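Local coordinates for protein transcriptional regulator ComR (Streptococcus vestibularis F0396, PDB 6HU8) that probably binds DNA as a competence transcription regulator of the RNPP family, pairing a helix-turn-helix domain with a TPR domain of the kind that binds signalling peptides, at residues A[248-253]-A[271-276]; A[76-81]-A[109-114]. One frame throughout, in Å; residues are numbered along the deposited sequence.

Contact 1: residues A[248-253]-A[271-276]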
ATOM      1  N   GLY A 248       2.108  19.030  -4.924  1.00 32.69           N
ATOM      2  CA  GLY A 248       3.059  18.198  -4.206  1.00 33.74           C
ATOM      3  C   GLY A 248       4.120  17.591  -5.104  1.00 34.19           C
ATOM      4  O   GLY A 248       5.259  17.363  -4.680  1.00 37.47           O
ATOM      5  N   VAL A 249       3.760  17.342  -6.356  1.00 32.50           N
ATOM      6  CA  VAL A 249       4.697  16.749  -7.308  1.00 34.81           C
ATOM      7  C   VAL A 249       5.746  17.763  -7.751  1.00 38.16           C
ATOM      8  O   VAL A 249       6.950  17.477  -7.755  1.00 37.07           O
ATOM      9  CB  VAL A 249       3.949  16.183  -8.535  1.00 35.45           C
ATOM     10  CG1 VAL A 249       4.936  15.619  -9.535  1.00 36.26           C
ATOM     11  CG2 VAL A 249       2.963  15.089  -8.091  1.00 33.22           C
ATOM     12  N   TYR A 250       5.300  18.959  -8.119  1.00 34.19           N
ATOM     13  CA  TYR A 250       6.242  20.003  -8.529  1.00 37.17           C
ATOM     14  C   TYR A 250       7.111  20.522  -7.373  1.00 38.12           C
ATOM     15  O   TYR A 250       8.236  21.002  -7.593  1.00 36.31           O
ATOM     16  CB  TYR A 250       5.484  21.142  -9.206  1.00 37.20           C
ATOM     17  CG  TYR A 250       5.036  20.711 -10.580  1.00 34.90           C
ATOM     18  CD1 TYR A 250       5.965  20.497 -11.586  1.00 38.45           C
ATOM     19  CD2 TYR A 250       3.703  20.479 -10.859  1.00 35.92           C
ATOM     20  CE1 TYR A 250       5.579  20.080 -12.838  1.00 39.74           C
ATOM     21  CE2 TYR A 250       3.306  20.049 -12.110  1.00 40.48           C
ATOM     22  CZ  TYR A 250       4.256  19.863 -13.096  1.00 39.90           C
ATOM     23  OH  TYR A 250       3.868  19.439 -14.345  1.00 47.77           O
ATOM     24  N   ILE A 251       6.615  20.415  -6.147  1.00 35.04           N
ATOM     25  CA  ILE A 251       7.434  20.784  -4.986  1.00 32.73           C
ATOM     26  C   ILE A 251       8.623  19.823  -4.867  1.00 35.94           C
ATOM     27  O   ILE A 251       9.762  20.261  -4.671  1.00 34.14           O
ATOM     28  CB  ILE A 251       6.610  20.775  -3.671  1.00 35.55           C
ATOM     29  CG1 ILE A 251       5.640  21.961  -3.624  1.00 36.61           C
ATOM     30  CG2 ILE A 251       7.532  20.788  -2.441  1.00 36.35           C
ATOM     31  CD1 ILE A 251       4.684  21.923  -2.413  1.00 36.21           C
ATOM     32  N   LEU A 252       8.367  18.521  -4.995  1.00 32.97           N
ATOM     33  CA  LEU A 252       9.444  17.516  -4.983  1.00 38.90           C
ATOM     34  C   LEU A 252      10.442  17.726  -6.118  1.00 39.24           C
ATOM     35  O   LEU A 252      11.651  17.618  -5.903  1.00 38.33           O
ATOM     36  CB  LEU A 252       8.882  16.088  -5.070  1.00 33.13           C
ATOM     37  CG  LEU A 252       8.243  15.493  -3.818  1.00 38.15           C
ATOM     38  CD1 LEU A 252       7.332  14.311  -4.188  1.00 39.62           C
ATOM     39  CD2 LEU A 252       9.344  15.033  -2.847  1.00 40.16           C
ATOM     40  N   GLU A 253       9.954  18.012  -7.326  1.00 35.46           N
ATOM     41  CA  GLU A 253      10.872  18.278  -8.436  1.00 37.47           C
ATOM     42  C   GLU A 253      11.728  19.529  -8.160  1.00 41.36           C
ATOM     43  O   GLU A 253      12.909  19.598  -8.543  1.00 38.59           O
ATOM     44  CB  GLU A 253      10.115  18.440  -9.764  1.00 40.43           C
ATOM     45  CG  GLU A 253      11.066  18.410 -10.967  1.00 42.98           C
ATOM     46  CD  GLU A 253      10.375  18.459 -12.311  1.00 44.73           C
ATOM     47  OE1 GLU A 253      11.078  18.667 -13.318  1.00 41.75           O
ATOM     48  OE2 GLU A 253       9.139  18.278 -12.371  1.00 45.85           O
ATOM     49  N   TYR A 271       8.630  25.370  -8.239  1.00 32.65           N
ATOM     50  CA  TYR A 271       7.754  25.884  -7.179  1.00 33.73           C
ATOM     51  C   TYR A 271       6.645  26.753  -7.768  1.00 35.88           C
ATOM     52  O   TYR A 271       5.501  26.703  -7.300  1.00 34.95           O
ATOM     53  CB  TYR A 271       8.533  26.694  -6.141  1.00 34.70           C
ATOM     54  CG  TYR A 271       8.989  25.879  -4.948  1.00 31.98           C
ATOM     55  CD1 TYR A 271       8.067  25.301  -4.074  1.00 34.45           C
ATOM     56  CD2 TYR A 271      10.341  25.706  -4.687  1.00 34.39           C
ATOM     57  CE1 TYR A 271       8.483  24.538  -2.982  1.00 36.29           C
ATOM     58  CE2 TYR A 271      10.767  24.953  -3.594  1.00 34.30           C
ATOM     59  CZ  TYR A 271       9.837  24.378  -2.748  1.00 37.02           C
ATOM     60  OH  TYR A 271      10.264  23.641  -1.665  1.00 38.66           O
ATOM     61  N   ASP A 272       6.967  27.547  -8.788  1.00 32.59           N
ATOM     62  CA  ASP A 272       5.953  28.419  -9.385  1.00 35.61           C
ATOM     63  C   ASP A 272       4.868  27.620 -10.091  1.00 35.23           C
ATOM     64  O   ASP A 272       3.686  28.002 -10.053  1.00 36.57           O
ATOM     65  CB  ASP A 272       6.578  29.422 -10.371  1.00 33.52           C
ATOM     66  CG  ASP A 272       7.211  30.613  -9.679  1.00 40.37           C
ATOM     67  OD1 ASP A 272       7.027  30.782  -8.451  1.00 40.59           O
ATOM     68  OD2 ASP A 272       7.879  31.408 -10.379  1.00 40.88           O
ATOM     69  N   LYS A 273       5.253  26.529 -10.750  1.00 34.00           N
ATOM     70  CA  LYS A 273       4.275  25.586 -11.287  1.00 34.68           C
ATOM     71  C   LYS A 273       3.369  25.029 -10.193  1.00 38.58           C
ATOM     72  O   LYS A 273       2.151  24.937 -10.376  1.00 36.68           O
ATOM     73  CB  LYS A 273       4.970  24.428 -12.001  1.00 41.72           C
ATOM     74  CG  LYS A 273       5.481  24.759 -13.389  1.00 39.73           C
ATOM     75  CD  LYS A 273       6.159  23.539 -14.019  1.00 45.53           C
ATOM     76  CE  LYS A 273       6.781  23.896 -15.370  1.00 51.47           C
ATOM     77  NZ  LYS A 273       7.694  22.839 -15.879  1.00 52.59           N
ATOM     78  N   ALA A 274       3.965  24.617  -9.070  1.00 33.11           N
ATOM     79  CA  ALA A 274       3.193  24.161  -7.915  1.00 30.89           C
ATOM     80  C   ALA A 274       2.207  25.216  -7.402  1.00 32.52           C
ATOM     81  O   ALA A 274       1.059  24.899  -7.069  1.00 34.62           O
ATOM     82  CB  ALA A 274       4.155  23.737  -6.767  1.00 34.90           C
ATOM     83  N   ILE A 275       2.653  26.465  -7.332  1.00 31.43           N
ATOM     84  CA  ILE A 275       1.812  27.549  -6.843  1.00 33.27           C
ATOM     85  C   ILE A 275       0.662  27.799  -7.829  1.00 36.78           C
ATOM     86  O   ILE A 275      -0.508  27.907  -7.431  1.00 34.44           O
ATOM     87  CB  ILE A 275       2.616  28.861  -6.646  1.00 31.95           C
ATOM     88  CG1 ILE A 275       3.517  28.752  -5.414  1.00 34.66           C
ATOM     89  CG2 ILE A 275       1.681  30.035  -6.453  1.00 34.43           C
ATOM     90  CD1 ILE A 275       4.535  29.855  -5.325  1.00 35.18           C
ATOM     91  N   MET A 276       1.013  27.874  -9.114  1.00 32.51           N
ATOM     92  CA  MET A 276       0.023  28.004 -10.179  1.00 37.59           C
ATOM     93  C   MET A 276      -1.053  26.926 -10.107  1.00 35.92           C
ATOM     94  O   MET A 276      -2.250  27.247 -10.130  1.00 36.49           O
ATOM     95  CB  MET A 276       0.709  27.983 -11.554  1.00 37.01           C
ATOM     96  CG  MET A 276       1.308  29.335 -11.943  1.00 38.39           C
ATOM     97  SD  MET A 276       2.230  29.332 -13.502  1.00 47.03           S
ATOM     98  CE  MET A 276       0.951  29.294 -14.735  1.00 52.39           C
TER
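Tyr250 and Lys273 meet face to chain: the aliphatic part of the lysine lies across one face of the phenol ring. Lys273 CB sits 4.2 Å from the centroid of the Tyr250 ring, only 18° off its normal, which makes a CH-pi contact. The chain then runs out extended beyond CG, bringing Lys273 CD to 3.7 Å from Tyr250 CE1 at the rim. A lysine suits this exposed flank because its methylenes can cover an aromatic face while the ammonium group carries on past it. Between the backbones, Ala274 is small enough for close approach, its CB lying 3.8 Å from Tyr250 CB. The axes of the two short segments come within 7.8 Å of each other and run nearly antiparallel, at 170°. Antiparallel packing of successive helices is characteristic of TPR-type folds, and here it joins helices 246-261 and 264-279 near the C-terminal end of the ComR tetratricopeptide region. Ile251 packs against Ala274 CB from a different side than Tyr250 CB does. Its CG1 lies beside the backbone N (chi1 -72°) and reaches both Ala274 CB and Tyr271 CE1, each pair 3.9 Å apart, while the second branch, CG2, touches the same Tyr271 CE1. Beta-branched isoleucine thus presents two carbons to a single ring atom, with the tyrosine crossing it at a slant. The hydroxyl of Tyr271 is hydrogen-bonded to Asp297 and Lys255, which would fix the direction of the ring, and Thr290 of helix 285-296 touches both Ile251 and Ala274.

Contact 2: residues A[76-81]-A[109-114]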
ATOM      1  N   ASP A  76     -20.458  -7.255  -1.456  1.00 46.38           N
ATOM      2  CA  ASP A  76     -20.187  -6.106  -2.317  1.00 50.68           C
ATOM      3  C   ASP A  76     -20.055  -4.817  -1.506  1.00 43.12           C
ATOM      4  O   ASP A  76     -19.275  -3.948  -1.852  1.00 46.38           O
ATOM      5  CB  ASP A  76     -21.292  -5.938  -3.372  1.00 49.60           C
ATOM      6  CG  ASP A  76     -21.227  -6.990  -4.467  1.00 52.59           C
ATOM      7  OD1 ASP A  76     -20.195  -7.691  -4.561  1.00 57.39           O
ATOM      8  OD2 ASP A  76     -22.200  -7.104  -5.246  1.00 54.68           O
ATOM      9  N   THR A  77     -20.822  -4.714  -0.429  1.00 44.06           N
ATOM     10  CA  THR A  77     -20.830  -3.534   0.431  1.00 47.23           C
ATOM     11  C   THR A  77     -19.452  -3.231   1.047  1.00 45.40           C
ATOM     12  O   THR A  77     -19.069  -2.067   1.211  1.00 41.96           O
ATOM     13  CB  THR A  77     -21.852  -3.711   1.563  1.00 47.58           C
ATOM     14  OG1 THR A  77     -21.642  -4.987   2.177  1.00 54.90           O
ATOM     15  CG2 THR A  77     -23.281  -3.651   1.023  1.00 50.43           C
ATOM     16  N   TYR A  78     -18.717  -4.284   1.397  1.00 46.47           N
ATOM     17  CA  TYR A  78     -17.366  -4.097   1.921  1.00 44.07           C
ATOM     18  C   TYR A  78     -16.493  -3.408   0.884  1.00 42.23           C
ATOM     19  O   TYR A  78     -15.832  -2.400   1.164  1.00 41.74           O
ATOM     20  CB  TYR A  78     -16.726  -5.427   2.322  1.00 43.13           C
ATOM     21  CG  TYR A  78     -15.234  -5.268   2.530  1.00 40.72           C
ATOM     22  CD1 TYR A  78     -14.742  -4.691   3.693  1.00 40.71           C
ATOM     23  CD2 TYR A  78     -14.327  -5.644   1.547  1.00 41.63           C
ATOM     24  CE1 TYR A  78     -13.377  -4.524   3.891  1.00 41.22           C
ATOM     25  CE2 TYR A  78     -12.954  -5.474   1.729  1.00 43.50           C
ATOM     26  CZ  TYR A  78     -12.489  -4.915   2.904  1.00 41.46           C
ATOM     27  OH  TYR A  78     -11.135  -4.742   3.106  1.00 42.79           O
ATOM     28  N   TYR A  79     -16.487  -3.965  -0.321  1.00 42.76           N
ATOM     29  CA  TYR A  79     -15.663  -3.421  -1.382  1.00 44.43           C
ATOM     30  C   TYR A  79     -16.034  -1.981  -1.692  1.00 44.54           C
ATOM     31  O   TYR A  79     -15.169  -1.188  -1.999  1.00 43.99           O
ATOM     32  CB  TYR A  79     -15.762  -4.284  -2.639  1.00 46.33           C
ATOM     33  CG  TYR A  79     -15.112  -5.624  -2.458  1.00 45.59           C
ATOM     34  CD1 TYR A  79     -13.735  -5.724  -2.302  1.00 50.25           C
ATOM     35  CD2 TYR A  79     -15.870  -6.791  -2.417  1.00 47.28           C
ATOM     36  CE1 TYR A  79     -13.128  -6.941  -2.127  1.00 47.96           C
ATOM     37  CE2 TYR A  79     -15.270  -8.019  -2.242  1.00 48.68           C
ATOM     38  CZ  TYR A  79     -13.898  -8.087  -2.095  1.00 53.74           C
ATOM     39  OH  TYR A  79     -13.288  -9.305  -1.918  1.00 52.82           O
ATOM     40  N   GLU A  80     -17.314  -1.638  -1.595  1.00 47.03           N
ATOM     41  CA  GLU A  80     -17.733  -0.263  -1.863  1.00 46.34           C
ATOM     42  C   GLU A  80     -17.158   0.686  -0.826  1.00 45.38           C
ATOM     43  O   GLU A  80     -16.682   1.771  -1.163  1.00 44.78           O
ATOM     44  CB  GLU A  80     -19.263  -0.147  -1.878  1.00 47.82           C
ATOM     45  CG  GLU A  80     -19.932  -0.899  -3.015  1.00 53.08           C
ATOM     46  CD  GLU A  80     -21.439  -1.048  -2.811  1.00 59.16           C
ATOM     47  OE1 GLU A  80     -22.032  -0.207  -2.095  1.00 61.70           O
ATOM     48  OE2 GLU A  80     -22.023  -2.015  -3.349  1.00 54.61           O
ATOM     49  N   MET A  81     -17.201   0.274   0.438  1.00 42.46           N
ATOM     50  CA  MET A  81     -16.681   1.110   1.517  1.00 45.65           C
ATOM     51  C   MET A  81     -15.156   1.174   1.504  1.00 48.16           C
ATOM     52  O   MET A  81     -14.573   2.222   1.796  1.00 48.37           O
ATOM     53  CB  MET A  81     -17.168   0.605   2.869  1.00 48.45           C
ATOM     54  CG  MET A  81     -18.671   0.706   3.036  1.00 48.10           C
ATOM     55  SD  MET A  81     -19.234   0.033   4.604  1.00 56.41           S
ATOM     56  CE  MET A  81     -18.489   1.175   5.761  1.00 49.51           C
ATOM     57  N   ASN A 109     -15.362  -2.552  11.979  1.00 48.46           N
ATOM     58  CA  ASN A 109     -16.456  -2.973  12.846  1.00 46.53           C
ATOM     59  C   ASN A 109     -17.546  -3.749  12.111  1.00 46.57           C
ATOM     60  O   ASN A 109     -18.133  -4.688  12.660  1.00 47.62           O
ATOM     61  CB  ASN A 109     -17.065  -1.755  13.533  1.00 46.78           C
ATOM     62  CG  ASN A 109     -16.173  -1.205  14.620  1.00 51.44           C
ATOM     63  OD1 ASN A 109     -15.410  -1.947  15.251  1.00 50.26           O
ATOM     64  ND2 ASN A 109     -16.268   0.096  14.858  1.00 48.90           N
ATOM     65  N   GLN A 110     -17.801  -3.363  10.865  1.00 46.27           N
ATOM     66  CA  GLN A 110     -18.874  -3.967  10.086  1.00 44.38           C
ATOM     67  C   GLN A 110     -18.506  -5.297   9.441  1.00 47.61           C
ATOM     68  O   GLN A 110     -19.392  -6.072   9.093  1.00 47.04           O
ATOM     69  CB  GLN A 110     -19.327  -3.006   8.990  1.00 45.44           C
ATOM     70  CG  GLN A 110     -19.987  -1.733   9.513  1.00 53.52           C
ATOM     71  CD  GLN A 110     -20.719  -0.966   8.424  1.00 54.95           C
ATOM     72  OE1 GLN A 110     -21.534  -1.529   7.688  1.00 58.02           O
ATOM     73  NE2 GLN A 110     -20.427   0.321   8.314  1.00 56.33           N
ATOM     74  N   PHE A 111     -17.212  -5.564   9.265  1.00 46.37           N
ATOM     75  CA  PHE A 111     -16.803  -6.701   8.439  1.00 44.84           C
ATOM     76  C   PHE A 111     -15.644  -7.541   8.950  1.00 40.40           C
ATOM     77  O   PHE A 111     -15.315  -8.547   8.331  1.00 42.66           O
ATOM     78  CB  PHE A 111     -16.447  -6.212   7.032  1.00 42.87           C
ATOM     79  CG  PHE A 111     -17.606  -5.607   6.304  1.00 45.12           C
ATOM     80  CD1 PHE A 111     -18.620  -6.409   5.811  1.00 47.47           C
ATOM     81  CD2 PHE A 111     -17.699  -4.239   6.142  1.00 43.43           C
ATOM     82  CE1 PHE A 111     -19.704  -5.852   5.150  1.00 46.57           C
ATOM     83  CE2 PHE A 111     -18.783  -3.672   5.478  1.00 47.45           C
ATOM     84  CZ  PHE A 111     -19.783  -4.480   4.984  1.00 44.91           C
ATOM     85  N   PHE A 112     -15.043  -7.158  10.072  1.00 39.83           N
ATOM     86  CA  PHE A 112     -13.803  -7.797  10.517  1.00 40.44           C
ATOM     87  C   PHE A 112     -13.895  -9.325  10.594  1.00 44.57           C
ATOM     88  O   PHE A 112     -12.880 -10.026  10.480  1.00 39.61           O
ATOM     89  CB  PHE A 112     -13.387  -7.256  11.890  1.00 44.56           C
ATOM     90  CG  PHE A 112     -14.143  -7.877  13.030  1.00 43.29           C
ATOM     91  CD1 PHE A 112     -15.373  -7.366  13.420  1.00 43.91           C
ATOM     92  CD2 PHE A 112     -13.630  -8.974  13.702  1.00 40.60           C
ATOM     93  CE1 PHE A 112     -16.077  -7.944  14.453  1.00 44.45           C
ATOM     94  CE2 PHE A 112     -14.324  -9.560  14.744  1.00 42.36           C
ATOM     95  CZ  PHE A 112     -15.550  -9.045  15.123  1.00 46.17           C
ATOM     96  N   ASP A 113     -15.106  -9.847  10.799  1.00 44.07           N
ATOM     97  CA  ASP A 113     -15.255 -11.279  11.055  1.00 42.33           C
ATOM     98  C   ASP A 113     -15.415 -12.101   9.773  1.00 40.65           C
ATOM     99  O   ASP A 113     -15.437 -13.329   9.825  1.00 46.63           O
ATOM    100  CB  ASP A 113     -16.444 -11.562  12.001  1.00 44.42           C
ATOM    101  CG  ASP A 113     -16.309 -12.926  12.710  1.00 49.74           C
ATOM    102  OD1 ASP A 113     -15.162 -13.328  13.001  1.00 42.31           O
ATOM    103  OD2 ASP A 113     -17.333 -13.607  12.961  1.00 47.44           O
ATOM    104  N   ILE A 114     -15.501 -11.448   8.619  1.00 40.06           N
ATOM    105  CA  ILE A 114     -15.568 -12.221   7.384  1.00 43.53           C
ATOM    106  C   ILE A 114     -14.433 -11.859   6.434  1.00 39.39           C
ATOM    107  O   ILE A 114     -14.482 -12.217   5.254  1.00 38.80           O
ATOM    108  CB  ILE A 114     -16.945 -12.038   6.661  1.00 39.92           C
ATOM    109  CG1 ILE A 114     -17.315 -10.560   6.525  1.00 41.68           C
ATOM    110  CG2 ILE A 114     -18.049 -12.759   7.434  1.00 39.81           C
ATOM    111  CD1 ILE A 114     -16.646  -9.824   5.378  1.00 44.71           C
TER
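Phe111 reaches from the last part of helix 94-111 onto the first turns of helix 76-87, joining two successive helices at the start of the ComR tetratricopeptide region, an all-helical TPR-type fold. Its CB already touches the partner, 4.0 Å from Tyr78 CD1. With CG anti to its own carbonyl carbon, the ring is carried onto the other helix. Phe111 CG and CD2 come next against Tyr78 CD1, Phe111 CD2 at 3.9 Å. The two rings are steeply inclined, their planes at 75°, in an offset edge-to-face pair in which Tyr78 gives the edge and Phe111 the face. The centre of that face is taken by Tyr78 CB, a CH-pi contact just 2° off the normal. Tyrosine fits here because it turns an apolar ring edge to Phe111 while its hydroxyl, farther out, is hydrogen-bonded to Glu119. On the CD1 side, Phe111 CE1 passes 3.7 Å from Thr77 OG1. Across the ring, Phe111 CE2 meets Met81 SD at 3.8 Å. This sulfur lies almost in the ring plane, 87° off the normal, and so forms a Met-aromatic contact at the edge. Methionine's flexible chain, extended to SD and bent at its last torsion, then brings CE to the amide of Gln110, whose NE2 is hydrogen-bonded to Asp106 on its own helix. Phenylalanine is apt at such a junction, since its flat ring can take Tyr78 over a face and a sulfur at its edge. At the tip of the ring, Phe111 CZ lies 3.7 Å from Tyr78 N. The same Phe111 CZ comes to 3.4 Å from Thr77 OG1.

Both contacts lie in the helical ComR tetratricopeptide region, contact 2 near its start and contact 1 toward its end, with centres about 38 Å apart and no shared helix. Each joins neighbours in sequence: helices 76-87 and 94-111 in contact 2, helices 246-261 and 264-279 in contact 1. Contact 1 is partly buried, with further helices packed around it, and sets tyrosine rings against the aliphatic chains of Lys273 and Ile251, with Ala274 between the backbones. Contact 2 is a surface contact at helix ends, where nearest alpha carbons stay farther apart and ring meets ring and sulfur. In both, a buried tyrosine has its hydroxyl hydrogen-bonded beyond the pair.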